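Local coordinates for protein haloacid delahogenase-like family hydrolase (Xanthomonas campestris pv. campestris, PDB 2PKE) that probably acts as a metal-dependent phosphatase of the haloacid dehalogenase superfamily, holding a magnesium ion in its active site, at residues Ala12-Gly17 and Phe175-Glu180. Numbering follows the deposited sequence.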
loop_
_atom_site.group_PDB
_atom_site.type_symbol
_atom_site.label_atom_id
_atom_site.label_comp_id
_atom_site.label_asym_id
_atom_site.label_seq_id
_atom_site.Cartn_x
_atom_site.Cartn_y
_atom_site.Cartn_z
ATOM N N ALA A 12 28.714 -11.659 -10.538
ATOM C CA ALA A 12 28.662 -10.200 -10.383
ATOM C C ALA A 12 27.241 -9.765 -10.015
ATOM O O ALA A 12 27.046 -9.098 -9.003
ATOM C CB ALA A 12 29.147 -9.485 -11.636
ATOM N N ILE A 13 26.233 -10.210 -10.766
ATOM C CA ILE A 13 24.845 -9.876 -10.433
ATOM C C ILE A 13 24.403 -10.736 -9.226
ATOM O O ILE A 13 24.678 -11.926 -9.174
ATOM C CB ILE A 13 23.904 -10.102 -11.653
ATOM C CG1 ILE A 13 24.199 -9.143 -12.806
ATOM C CG2 ILE A 13 22.372 -10.103 -11.244
ATOM C CD1 ILE A 13 24.233 -7.731 -12.440
ATOM N N GLN A 14 23.745 -10.133 -8.248
ATOM C CA GLN A 14 23.320 -10.860 -7.053
ATOM C C GLN A 14 21.812 -10.896 -6.862
ATOM O O GLN A 14 21.321 -11.734 -6.111
ATOM C CB GLN A 14 23.951 -10.227 -5.804
ATOM C CG GLN A 14 25.475 -10.177 -5.787
ATOM C CD GLN A 14 26.101 -11.507 -5.624
ATOM O OE1 GLN A 14 25.459 -12.447 -5.133
ATOM N NE2 GLN A 14 27.391 -11.621 -6.002
ATOM N N LEU A 15 21.075 -9.993 -7.518
ATOM C CA LEU A 15 19.672 -9.831 -7.256
ATOM C C LEU A 15 18.925 -9.568 -8.552
ATOM O O LEU A 15 19.356 -8.784 -9.352
ATOM C CB LEU A 15 19.424 -8.697 -6.275
ATOM C CG LEU A 15 17.985 -8.389 -5.883
ATOM C CD1 LEU A 15 17.277 -9.527 -5.092
ATOM C CD2 LEU A 15 17.901 -7.082 -5.059
ATOM N N VAL A 16 17.831 -10.272 -8.763
ATOM C CA VAL A 16 17.026 -10.055 -9.941
ATOM C C VAL A 16 15.642 -9.624 -9.475
ATOM O O VAL A 16 14.993 -10.323 -8.699
ATOM C CB VAL A 16 16.952 -11.289 -10.812
ATOM C CG1 VAL A 16 16.110 -10.989 -12.062
ATOM C CG2 VAL A 16 18.353 -11.780 -11.190
ATOM N N GLY A 17 15.215 -8.464 -9.947
ATOM C CA GLY A 17 13.940 -7.933 -9.604
ATOM C C GLY A 17 12.989 -8.212 -10.731
ATOM O O GLY A 17 13.406 -8.244 -11.879
ATOM N N PHE A 175 18.690 -3.772 0.684
ATOM C CA PHE A 175 19.356 -5.031 0.393
ATOM C C PHE A 175 20.855 -4.907 0.546
ATOM O O PHE A 175 21.557 -5.921 0.473
ATOM C CB PHE A 175 19.115 -5.468 -1.045
ATOM C CG PHE A 175 17.738 -5.993 -1.308
ATOM C CD1 PHE A 175 17.307 -7.168 -0.698
ATOM C CD2 PHE A 175 16.902 -5.353 -2.211
ATOM C CE1 PHE A 175 16.045 -7.668 -0.949
ATOM C CE2 PHE A 175 15.638 -5.845 -2.470
ATOM C CZ PHE A 175 15.210 -7.006 -1.824
ATOM N N ASP A 176 21.346 -3.678 0.707
ATOM C CA ASP A 176 22.760 -3.398 0.930
ATOM C C ASP A 176 23.531 -3.828 -0.304
ATOM O O ASP A 176 24.590 -4.408 -0.222
ATOM C CB ASP A 176 23.258 -4.122 2.182
ATOM C CG ASP A 176 24.343 -3.363 2.927
ATOM O OD1 ASP A 176 25.428 -3.097 2.372
ATOM O OD2 ASP A 176 24.120 -3.055 4.107
ATOM N N LEU A 177 23.008 -3.471 -1.462
ATOM C CA LEU A 177 23.527 -3.983 -2.717
ATOM C C LEU A 177 23.740 -2.792 -3.629
ATOM O O LEU A 177 22.860 -1.948 -3.687
ATOM C CB LEU A 177 22.471 -4.934 -3.311
ATOM C CG LEU A 177 22.951 -5.879 -4.394
ATOM C CD1 LEU A 177 23.842 -6.934 -3.769
ATOM C CD2 LEU A 177 21.767 -6.479 -5.175
ATOM N N PRO A 178 24.893 -2.703 -4.316
ATOM C CA PRO A 178 25.034 -1.612 -5.273
ATOM C C PRO A 178 24.280 -1.968 -6.540
ATOM O O PRO A 178 24.058 -3.152 -6.805
ATOM C CB PRO A 178 26.516 -1.550 -5.531
ATOM C CG PRO A 178 27.039 -2.880 -5.183
ATOM C CD PRO A 178 26.089 -3.575 -4.305
ATOM N N ALA A 179 23.884 -0.943 -7.298
ATOM C CA ALA A 179 23.025 -1.154 -8.447
ATOM C C ALA A 179 23.662 -1.994 -9.534
ATOM O O ALA A 179 22.942 -2.693 -10.242
ATOM C CB ALA A 179 22.526 0.182 -9.001
ATOM N N GLU A 180 24.987 -1.980 -9.674
ATOM C CA GLU A 180 25.635 -2.814 -10.710
ATOM C C GLU A 180 25.521 -4.334 -10.485
ATOM O O GLU A 180 25.921 -5.121 -11.357
ATOM C CB GLU A 180 27.100 -2.456 -10.941
ATOM C CG GLU A 180 28.055 -2.796 -9.737
ATOM C CD GLU A 180 28.201 -1.672 -8.748
ATOM O OE1 GLU A 180 27.437 -0.672 -8.842
ATOM O OE2 GLU A 180 29.066 -1.798 -7.853
#
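The CA atoms of Ile13 and Glu180 stand 7.1 Å apart and those of Gln14 and Leu177 8.1 Å, a gap filled largely by side chains between strand 15-18, with its lead-in, and the turn joining helix 165-175 to strand 182-186. Leu15 and Leu177 carry the largest shares. Leu15 has CG anti to its backbone N (chi1 -180°), directed at the other segment, and chi2 of 65° then sets CD2 over one face of the Phe175 ring, 3.8 Å from the centroid and 25° off the normal, a CH-pi contact displaced toward the CD2-CE2 side. From the other segment Leu177 reaches back along its CD2 branch, which presses on Leu15 CB at 3.4 Å, tighter than ordinary van der Waals packing. The other branch, CD1, lies 3.9 Å from Gln14 CB, the two side chains crossing at about a right angle. At the far end Ile13 CD1 touches the carbonyl O of Glu180 at 3.3 Å. Asp176, the C-prime residue with positive phi of the Schellman motif closing helix 165-175, turns the chain so that Leu177 faces 12-17. The contact thus illustrates how the helix-to-strand turn of a beta-alpha-beta crossover packs against the start of a central strand; backbone pairing follows directly, Gln14 and Leu15 with Arg181, and Leu15 with Val183. Between the segments the chemistry is buried methyl and ring packing without polar bonds, so the fit rests on shape and burial, while Gln14 NE2 donates to the carbonyl of Arg8 and Glu180 O accepts from Trp202 NE1.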